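Local coordinates for protein probable glucarate dehydratase (Mycobacterium smegmatis str. MC2 155, PDB 3VDG) that probably dehydrates glucarate or a related acid sugar in a metal-dependent reaction, as a member of the enolase superfamily, at residues Leu45-Leu57 with Tyr417-Met431. Residues are numbered along the deposited sequence; the frame is centred on the assembly and turned at random.
Sequences LLNTVGVHQPYAL and YLRCGIRDRDDTGYM. With ACT (acetate ion), chain E.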
ATOM      1  N   LEU A  45     -17.337 -25.870 -18.881  1.00 24.02           N
ATOM      2  CA  LEU A  45     -17.510 -25.655 -17.443  1.00 27.53           C
ATOM      3  C   LEU A  45     -18.757 -24.808 -17.190  1.00 20.60           C
ATOM      4  O   LEU A  45     -18.965 -23.779 -17.827  1.00 24.18           O
ATOM      5  CB  LEU A  45     -16.273 -24.936 -16.872  1.00 22.95           C
ATOM      6  CG  LEU A  45     -14.908 -25.614 -17.074  1.00 26.61           C
ATOM      7  CD1 LEU A  45     -13.789 -24.786 -16.433  1.00 21.08           C
ATOM      8  CD2 LEU A  45     -14.925 -27.021 -16.480  1.00 19.32           C
ATOM      9  N   LEU A  46     -19.578 -25.235 -16.240  1.00 23.48           N
ATOM     10  CA  LEU A  46     -20.865 -24.585 -15.999  1.00 21.79           C
ATOM     11  C   LEU A  46     -20.746 -23.573 -14.876  1.00 18.79           C
ATOM     12  O   LEU A  46     -19.989 -23.783 -13.920  1.00 20.05           O
ATOM     13  CB  LEU A  46     -21.897 -25.649 -15.591  1.00 20.38           C
ATOM     14  CG  LEU A  46     -22.339 -26.578 -16.728  1.00 26.89           C
ATOM     15  CD1 LEU A  46     -23.104 -27.777 -16.168  1.00 23.15           C
ATOM     16  CD2 LEU A  46     -23.183 -25.814 -17.757  1.00 18.17           C
ATOM     17  N   ASN A  47     -21.508 -22.478 -14.986  1.00 18.86           N
ATOM     18  CA  ASN A  47     -21.649 -21.551 -13.896  1.00 19.93           C
ATOM     19  C   ASN A  47     -23.060 -21.009 -13.885  1.00 18.58           C
ATOM     20  O   ASN A  47     -23.905 -21.433 -14.698  1.00 22.59           O
ATOM     21  CB  ASN A  47     -20.589 -20.426 -13.929  1.00 23.29           C
ATOM     22  CG  ASN A  47     -20.690 -19.558 -15.169  1.00 24.13           C
ATOM     23  OD1 ASN A  47     -21.780 -19.248 -15.621  1.00 24.38           O
ATOM     24  ND2 ASN A  47     -19.541 -19.162 -15.725  1.00 22.32           N
ATOM     25  N   THR A  48     -23.341 -20.104 -12.959  1.00 19.75           N
ATOM     26  CA  THR A  48     -24.731 -19.693 -12.763  1.00 20.61           C
ATOM     27  C   THR A  48     -25.267 -18.872 -13.949  1.00 22.87           C
ATOM     28  O   THR A  48     -26.482 -18.715 -14.089  1.00 20.56           O
ATOM     29  CB  THR A  48     -24.954 -18.980 -11.407  1.00 22.81           C
ATOM     30  OG1 THR A  48     -26.342 -19.057 -11.056  1.00 20.78           O
ATOM     31  CG2 THR A  48     -24.533 -17.499 -11.452  1.00 19.52           C
ATOM     32  N   VAL A  49     -24.382 -18.372 -14.819  1.00 22.54           N
ATOM     33  CA  VAL A  49     -24.865 -17.551 -15.936  1.00 19.91           C
ATOM     34  C   VAL A  49     -24.755 -18.223 -17.304  1.00 18.46           C
ATOM     35  O   VAL A  49     -25.109 -17.625 -18.325  1.00 20.32           O
ATOM     36  CB  VAL A  49     -24.197 -16.154 -16.000  1.00 22.59           C
ATOM     37  CG1 VAL A  49     -24.573 -15.327 -14.766  1.00 22.01           C
ATOM     38  CG2 VAL A  49     -22.685 -16.268 -16.181  1.00 23.75           C
ATOM     39  N   GLY A  50     -24.272 -19.454 -17.336  1.00 20.60           N
ATOM     40  CA  GLY A  50     -24.070 -20.121 -18.623  1.00 23.28           C
ATOM     41  C   GLY A  50     -23.050 -21.235 -18.579  1.00 22.25           C
ATOM     42  O   GLY A  50     -22.998 -22.017 -17.617  1.00 22.05           O
ATOM     43  N   VAL A  51     -22.250 -21.323 -19.641  1.00 20.58           N
ATOM     44  CA  VAL A  51     -21.246 -22.374 -19.759  1.00 19.44           C
ATOM     45  C   VAL A  51     -20.036 -21.776 -20.484  1.00 23.34           C
ATOM     46  O   VAL A  51     -20.200 -20.907 -21.336  1.00 21.90           O
ATOM     47  CB  VAL A  51     -21.808 -23.596 -20.535  1.00 23.99           C
ATOM     48  CG1 VAL A  51     -22.274 -23.193 -21.933  1.00 27.02           C
ATOM     49  CG2 VAL A  51     -20.782 -24.714 -20.619  1.00 22.58           C
ATOM     50  N   HIS A  52     -18.820 -22.205 -20.143  1.00 22.77           N
ATOM     51  CA  HIS A  52     -17.635 -21.636 -20.830  1.00 23.34           C
ATOM     52  C   HIS A  52     -17.655 -21.956 -22.289  1.00 24.98           C
ATOM     53  O   HIS A  52     -18.008 -23.065 -22.672  1.00 25.15           O
ATOM     54  CB  HIS A  52     -16.346 -22.190 -20.249  1.00 23.88           C
ATOM     55  CG  HIS A  52     -16.006 -21.634 -18.894  1.00 28.73           C
ATOM     56  ND1 HIS A  52     -14.743 -21.568 -18.441  1.00 26.70           N
ATOM     57  CD2 HIS A  52     -16.809 -21.082 -17.909  1.00 26.46           C
ATOM     58  CE1 HIS A  52     -14.736 -21.009 -17.213  1.00 31.22           C
ATOM     59  NE2 HIS A  52     -16.002 -20.724 -16.883  1.00 26.22           N
ATOM     60  N   GLN A  53     -17.239 -20.996 -23.111  1.00 24.67           N
ATOM     61  CA  GLN A  53     -17.000 -21.218 -24.546  1.00 23.96           C
ATOM     62  C   GLN A  53     -15.852 -22.207 -24.786  1.00 27.91           C
ATOM     63  O   GLN A  53     -15.041 -22.440 -23.890  1.00 24.37           O
ATOM     64  CB  GLN A  53     -16.704 -19.870 -25.201  1.00 22.19           C
ATOM     65  CG  GLN A  53     -17.966 -19.053 -25.442  1.00 26.19           C
ATOM     66  CD  GLN A  53     -17.699 -17.564 -25.535  1.00 29.50           C
ATOM     67  OE1 GLN A  53     -17.154 -16.958 -24.614  1.00 30.99           O
ATOM     68  NE2 GLN A  53     -18.101 -16.968 -26.629  1.00 25.62           N
ATOM     69  N   PRO A  54     -15.793 -22.823 -25.982  1.00 24.77           N
ATOM     70  CA  PRO A  54     -14.732 -23.816 -26.249  1.00 28.43           C
ATOM     71  C   PRO A  54     -13.304 -23.241 -26.286  1.00 23.68           C
ATOM     72  O   PRO A  54     -12.334 -23.999 -26.225  1.00 25.53           O
ATOM     73  CB  PRO A  54     -15.100 -24.394 -27.626  1.00 28.41           C
ATOM     74  CG  PRO A  54     -16.169 -23.512 -28.176  1.00 30.70           C
ATOM     75  CD  PRO A  54     -16.826 -22.806 -27.027  1.00 26.13           C
ATOM     76  N   TYR A  55     -13.184 -21.928 -26.442  1.00 25.91           N
ATOM     77  CA  TYR A  55     -11.897 -21.252 -26.242  1.00 25.20           C
ATOM     78  C   TYR A  55     -12.054 -20.069 -25.298  1.00 24.20           C
ATOM     79  O   TYR A  55     -13.032 -19.309 -25.375  1.00 25.95           O
ATOM     80  CB  TYR A  55     -11.314 -20.765 -27.563  1.00 22.03           C
ATOM     81  CG  TYR A  55     -11.111 -21.896 -28.515  1.00 27.17           C
ATOM     82  CD1 TYR A  55      -9.916 -22.602 -28.525  1.00 26.66           C
ATOM     83  CD2 TYR A  55     -12.137 -22.308 -29.361  1.00 29.43           C
ATOM     84  CE1 TYR A  55      -9.725 -23.671 -29.385  1.00 32.74           C
ATOM     85  CE2 TYR A  55     -11.959 -23.378 -30.225  1.00 35.80           C
ATOM     86  CZ  TYR A  55     -10.756 -24.058 -30.223  1.00 42.60           C
ATOM     87  OH  TYR A  55     -10.563 -25.116 -31.067  1.00 42.84           O
ATOM     88  N   ALA A  56     -11.070 -19.925 -24.419  1.00 23.86           N
ATOM     89  CA  ALA A  56     -10.954 -18.766 -23.547  1.00 23.48           C
ATOM     90  C   ALA A  56      -9.990 -17.789 -24.239  1.00 25.51           C
ATOM     91  O   ALA A  56      -9.051 -18.232 -24.909  1.00 28.20           O
ATOM     92  CB  ALA A  56     -10.389 -19.203 -22.203  1.00 21.40           C
ATOM     93  N   LEU A  57     -10.215 -16.486 -24.073  1.00 22.84           N
ATOM     94  CA  LEU A  57      -9.380 -15.454 -24.727  1.00 23.03           C
ATOM     95  C   LEU A  57      -8.494 -14.704 -23.728  1.00 26.22           C
ATOM     96  O   LEU A  57      -8.941 -14.390 -22.632  1.00 22.34           O
ATOM     97  CB  LEU A  57     -10.275 -14.409 -25.402  1.00 23.16           C
ATOM     98  CG  LEU A  57     -11.378 -14.875 -26.351  1.00 26.50           C
ATOM     99  CD1 LEU A  57     -12.144 -13.656 -26.863  1.00 25.91           C
ATOM    100  CD2 LEU A  57     -10.819 -15.711 -27.481  1.00 28.43           C
ATOM    101  N   TYR A 417      -6.807 -17.992 -32.002  1.00 26.90           N
ATOM    102  CA  TYR A 417      -7.734 -16.884 -31.802  1.00 24.69           C
ATOM    103  C   TYR A 417      -8.352 -16.366 -33.101  1.00 33.82           C
ATOM    104  O   TYR A 417      -9.556 -16.126 -33.162  1.00 32.23           O
ATOM    105  CB  TYR A 417      -7.040 -15.744 -31.057  1.00 22.94           C
ATOM    106  CG  TYR A 417      -7.746 -14.410 -31.084  1.00 26.53           C
ATOM    107  CD1 TYR A 417      -8.667 -14.062 -30.096  1.00 23.03           C
ATOM    108  CD2 TYR A 417      -7.469 -13.479 -32.086  1.00 25.98           C
ATOM    109  CE1 TYR A 417      -9.298 -12.830 -30.118  1.00 23.71           C
ATOM    110  CE2 TYR A 417      -8.097 -12.256 -32.117  1.00 21.69           C
ATOM    111  CZ  TYR A 417      -9.003 -11.932 -31.125  1.00 24.06           C
ATOM    112  OH  TYR A 417      -9.618 -10.710 -31.154  1.00 29.43           O
ATOM    113  N   LEU A 418      -7.532 -16.162 -34.129  1.00 29.00           N
ATOM    114  CA  LEU A 418      -8.056 -15.653 -35.397  1.00 31.51           C
ATOM    115  C   LEU A 418      -9.098 -16.635 -35.951  1.00 34.71           C
ATOM    116  O   LEU A 418     -10.176 -16.232 -36.365  1.00 39.33           O
ATOM    117  CB  LEU A 418      -6.926 -15.422 -36.416  1.00 32.20           C
ATOM    118  CG  LEU A 418      -5.984 -14.255 -36.087  1.00 31.67           C
ATOM    119  CD1 LEU A 418      -4.813 -14.179 -37.062  1.00 30.37           C
ATOM    120  CD2 LEU A 418      -6.753 -12.937 -36.053  1.00 27.90           C
ATOM    121  N   ARG A 419      -8.782 -17.925 -35.892  1.00 30.60           N
ATOM    122  CA  ARG A 419      -9.627 -18.958 -36.499  1.00 36.86           C
ATOM    123  C   ARG A 419     -10.874 -19.315 -35.698  1.00 55.94           C
ATOM    124  O   ARG A 419     -11.890 -19.656 -36.284  1.00 34.72           O
ATOM    125  CB  ARG A 419      -8.817 -20.231 -36.773  1.00 33.10           C
ATOM    126  CG  ARG A 419      -7.944 -20.161 -38.024  1.00 59.53           C
ATOM    127  CD  ARG A 419      -7.304 -21.511 -38.343  1.00 98.32           C
ATOM    128  NE  ARG A 419      -6.241 -21.867 -37.401  1.00121.80           N
ATOM    129  CZ  ARG A 419      -6.407 -22.624 -36.317  1.00112.70           C
ATOM    130  NH1 ARG A 419      -7.601 -23.125 -36.021  1.00 87.25           N
ATOM    131  NH2 ARG A 419      -5.373 -22.882 -35.523  1.00 49.81           N
ATOM    132  N   CYS A 420     -10.806 -19.260 -34.370  1.00 34.59           N
ATOM    133  CA  CYS A 420     -11.919 -19.733 -33.542  1.00 36.74           C
ATOM    134  C   CYS A 420     -13.129 -18.807 -33.657  1.00 35.42           C
ATOM    135  O   CYS A 420     -14.228 -19.182 -33.268  1.00 36.33           O
ATOM    136  CB  CYS A 420     -11.515 -19.848 -32.067  1.00 33.22           C
ATOM    137  SG  CYS A 420     -11.521 -18.249 -31.205  1.00 40.05           S
ATOM    138  N   GLY A 421     -12.910 -17.594 -34.156  1.00 30.55           N
ATOM    139  CA  GLY A 421     -13.979 -16.619 -34.353  1.00 41.73           C
ATOM    140  C   GLY A 421     -14.524 -15.915 -33.120  1.00 53.09           C
ATOM    141  O   GLY A 421     -15.273 -14.949 -33.247  1.00 43.00           O
ATOM    142  N   ILE A 422     -14.167 -16.384 -31.925  1.00 30.18           N
ATOM    143  CA  ILE A 422     -14.652 -15.748 -30.686  1.00 27.16           C
ATOM    144  C   ILE A 422     -13.923 -14.427 -30.424  1.00 30.16           C
ATOM    145  O   ILE A 422     -12.694 -14.376 -30.478  1.00 33.30           O
ATOM    146  CB  ILE A 422     -14.496 -16.689 -29.474  1.00 29.85           C
ATOM    147  CG1 ILE A 422     -15.350 -17.937 -29.662  1.00 30.20           C
ATOM    148  CG2 ILE A 422     -14.925 -15.991 -28.189  1.00 24.65           C
ATOM    149  CD1 ILE A 422     -14.947 -19.075 -28.755  1.00 30.09           C
ATOM    150  N   ARG A 423     -14.679 -13.362 -30.146  1.00 27.15           N
ATOM    151  CA  ARG A 423     -14.104 -12.027 -29.962  1.00 29.53           C
ATOM    152  C   ARG A 423     -14.384 -11.422 -28.574  1.00 34.59           C
ATOM    153  O   ARG A 423     -13.773 -10.428 -28.192  1.00 29.54           O
ATOM    154  CB  ARG A 423     -14.592 -11.067 -31.067  1.00 27.72           C
ATOM    155  CG  ARG A 423     -14.120 -11.443 -32.466  1.00 35.44           C
ATOM    156  CD  ARG A 423     -12.595 -11.558 -32.484  1.00 39.76           C
ATOM    157  NE  ARG A 423     -12.034 -12.000 -33.759  1.00 35.21           N
ATOM    158  CZ  ARG A 423     -11.550 -13.216 -33.978  1.00 34.09           C
ATOM    159  NH1 ARG A 423     -11.562 -14.120 -33.005  1.00 28.33           N
ATOM    160  NH2 ARG A 423     -11.032 -13.526 -35.165  1.00 35.90           N
ATOM    161  N   ASP A 424     -15.332 -11.999 -27.844  1.00 26.45           N
ATOM    162  CA  ASP A 424     -15.661 -11.554 -26.480  1.00 30.73           C
ATOM    163  C   ASP A 424     -15.998 -12.768 -25.612  1.00 33.78           C
ATOM    164  O   ASP A 424     -16.594 -13.727 -26.098  1.00 26.22           O
ATOM    165  CB  ASP A 424     -16.872 -10.613 -26.496  1.00 30.46           C
ATOM    166  CG  ASP A 424     -16.588  -9.313 -27.225  1.00 52.73           C
ATOM    167  OD1 ASP A 424     -15.966  -8.400 -26.631  1.00 38.54           O
ATOM    168  OD2 ASP A 424     -17.001  -9.200 -28.396  1.00 52.71           O
ATOM    169  N   ARG A 425     -15.608 -12.753 -24.339  1.00 25.08           N
ATOM    170  CA  ARG A 425     -16.090 -13.792 -23.447  1.00 25.13           C
ATOM    171  C   ARG A 425     -17.608 -13.631 -23.279  1.00 27.92           C
ATOM    172  O   ARG A 425     -18.089 -12.545 -22.985  1.00 27.24           O
ATOM    173  CB  ARG A 425     -15.417 -13.729 -22.083  1.00 30.41           C
ATOM    174  CG  ARG A 425     -15.938 -14.834 -21.188  1.00 30.72           C
ATOM    175  CD  ARG A 425     -15.365 -14.810 -19.783  1.00 36.57           C
ATOM    176  NE  ARG A 425     -16.070 -15.795 -18.957  1.00 26.47           N
ATOM    177  CZ  ARG A 425     -15.835 -15.995 -17.668  1.00 51.57           C
ATOM    178  NH1 ARG A 425     -14.895 -15.287 -17.040  1.00 28.44           N
ATOM    179  NH2 ARG A 425     -16.543 -16.907 -17.017  1.00 27.86           N
ATOM    180  N   ASP A 426     -18.365 -14.707 -23.458  1.00 27.84           N
ATOM    181  CA  ASP A 426     -19.819 -14.593 -23.410  1.00 24.22           C
ATOM    182  C   ASP A 426     -20.466 -15.928 -23.008  1.00 30.48           C
ATOM    183  O   ASP A 426     -21.016 -16.625 -23.857  1.00 24.58           O
ATOM    184  CB  ASP A 426     -20.335 -14.156 -24.791  1.00 28.79           C
ATOM    185  CG  ASP A 426     -21.785 -13.691 -24.758  1.00 40.12           C
ATOM    186  OD1 ASP A 426     -22.393 -13.683 -23.671  1.00 31.96           O
ATOM    187  OD2 ASP A 426     -22.321 -13.325 -25.819  1.00 34.58           O
ATOM    188  N   ASP A 427     -20.397 -16.272 -21.722  1.00 23.95           N
ATOM    189  CA  ASP A 427     -20.888 -17.552 -21.220  1.00 22.17           C
ATOM    190  C   ASP A 427     -22.406 -17.673 -21.467  1.00 22.69           C
ATOM    191  O   ASP A 427     -22.918 -18.744 -21.800  1.00 26.51           O
ATOM    192  CB  ASP A 427     -20.666 -17.671 -19.697  1.00 23.12           C
ATOM    193  CG  ASP A 427     -19.187 -17.555 -19.279  1.00 35.86           C
ATOM    194  OD1 ASP A 427     -18.296 -17.331 -20.129  1.00 27.78           O
ATOM    195  OD2 ASP A 427     -18.919 -17.670 -18.066  1.00 31.51           O
ATOM    196  N   THR A 428     -23.110 -16.558 -21.288  1.00 23.35           N
ATOM    197  CA  THR A 428     -24.555 -16.537 -21.450  1.00 24.21           C
ATOM    198  C   THR A 428     -24.948 -16.645 -22.922  1.00 27.71           C
ATOM    199  O   THR A 428     -25.779 -17.473 -23.293  1.00 26.59           O
ATOM    200  CB  THR A 428     -25.160 -15.272 -20.830  1.00 24.38           C
ATOM    201  OG1 THR A 428     -24.760 -15.197 -19.455  1.00 24.09           O
ATOM    202  CG2 THR A 428     -26.694 -15.317 -20.922  1.00 24.78           C
ATOM    203  N   GLY A 429     -24.347 -15.811 -23.763  1.00 26.33           N
ATOM    204  CA  GLY A 429     -24.603 -15.877 -25.197  1.00 20.46           C
ATOM    205  C   GLY A 429     -24.284 -17.252 -25.768  1.00 28.34           C
ATOM    206  O   GLY A 429     -24.996 -17.749 -26.637  1.00 25.90           O
ATOM    207  N   TYR A 430     -23.203 -17.872 -25.300  1.00 21.89           N
ATOM    208  CA  TYR A 430     -22.853 -19.206 -25.769  1.00 25.04           C
ATOM    209  C   TYR A 430     -23.872 -20.246 -25.303  1.00 22.79           C
ATOM    210  O   TYR A 430     -24.286 -21.103 -26.081  1.00 22.37           O
ATOM    211  CB  TYR A 430     -21.441 -19.609 -25.332  1.00 19.42           C
ATOM    212  CG  TYR A 430     -21.051 -21.015 -25.726  1.00 20.90           C
ATOM    213  CD1 TYR A 430     -21.100 -21.431 -27.061  1.00 28.01           C
ATOM    214  CD2 TYR A 430     -20.605 -21.921 -24.768  1.00 23.13           C
ATOM    215  CE1 TYR A 430     -20.736 -22.723 -27.420  1.00 26.02           C
ATOM    216  CE2 TYR A 430     -20.247 -23.207 -25.114  1.00 22.95           C
ATOM    217  CZ  TYR A 430     -20.313 -23.602 -26.440  1.00 22.99           C
ATOM    218  OH  TYR A 430     -19.944 -24.890 -26.762  1.00 24.20           O
ATOM    219  N   MET A 431     -24.278 -20.185 -24.040  1.00 24.26           N
ATOM    220  CA  MET A 431     -25.361 -21.067 -23.601  1.00 26.93           C
ATOM    221  C   MET A 431     -26.615 -20.841 -24.488  1.00 20.42           C
ATOM    222  O   MET A 431     -27.225 -21.801 -24.935  1.00 23.93           O
ATOM    223  CB  MET A 431     -25.682 -20.882 -22.106  1.00 24.12           C
ATOM    224  CG  MET A 431     -26.816 -21.777 -21.615  1.00 22.06           C
ATOM    225  SD  MET A 431     -26.389 -23.524 -21.645  1.00 28.80           S
ATOM    226  CE  MET A 431     -25.724 -23.701 -19.978  1.00 26.16           C
TER
HETATM  227  C   ACT E 504     -15.874 -19.009 -13.981  1.00 40.25           C
HETATM  228  O   ACT E 504     -14.702 -19.249 -14.375  1.00 29.73           O
HETATM  229  OXT ACT E 504     -16.867 -19.395 -14.634  1.00 27.43           O
HETATM  230  CH3 ACT E 504     -16.114 -18.246 -12.707  1.00 31.56           C
HETATM  231  O   HOH W   1     -16.889 -18.156 -22.083  1.00 25.98           O
HETATM  232  O   HOH W   2     -18.569 -14.209 -28.112  1.00 38.56           O
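Asn47 and Asp427 carry the polar centre: ND2 of Asn47 gives a hydrogen bond to Asp427 OD2 (2.8 Å), reaching its anti side, while the oxygen lies in the plane of the amide. The syn lone pair of OD2 goes to Arg425 NH2 (2.7 Å), and Arg425 NE reaches OD1, so the extended arginine grips the carboxylate side-on in a salt bridge and fixes its rotation. Asn47 ND2 also joins His52 NE2 in binding OXT of an acetate; Asp42 holds the other ring nitrogen of His52, and His372 also hydrogen-bonds the acetate. Gln53 OE1 accepts from Asp426 N (2.8 Å), which stands above the amide plane. A water bridges Gln53 N and OE1. At the start of helix 427-434, Thr428 OG1 donates to Val49 O (2.7 Å).

Apolar contacts flank this network. Tyr430, with CG anti to its backbone N (chi1 177°), lays one ring face under Pro54 CD, 4.0 Å from the ring centroid in a CH-pi contact, while Val51 CG1 meets CD2 obliquely at 3.5 Å. Further along, Cys420 CB lies off-centre against the Tyr55 ring, and Leu57 sends CD2 to the edge of Tyr417 (3.8 Å to CD1) and packs CD1 against Ile422 CG2.

Asp426 N-caps helix 427-434 through Gly429 N, and Asn47 OD1 forms an Asx turn with Val49 N. The arrangement ties the 46-51 hairpin, probably part of the mobile capping loop of enolase-superfamily proteins, and the start of strand 55-65 to the ends of helices 407-420 and 427-434, beside an acetate, probably from the crystallisation liquor, that may mark part of the active-site pocket.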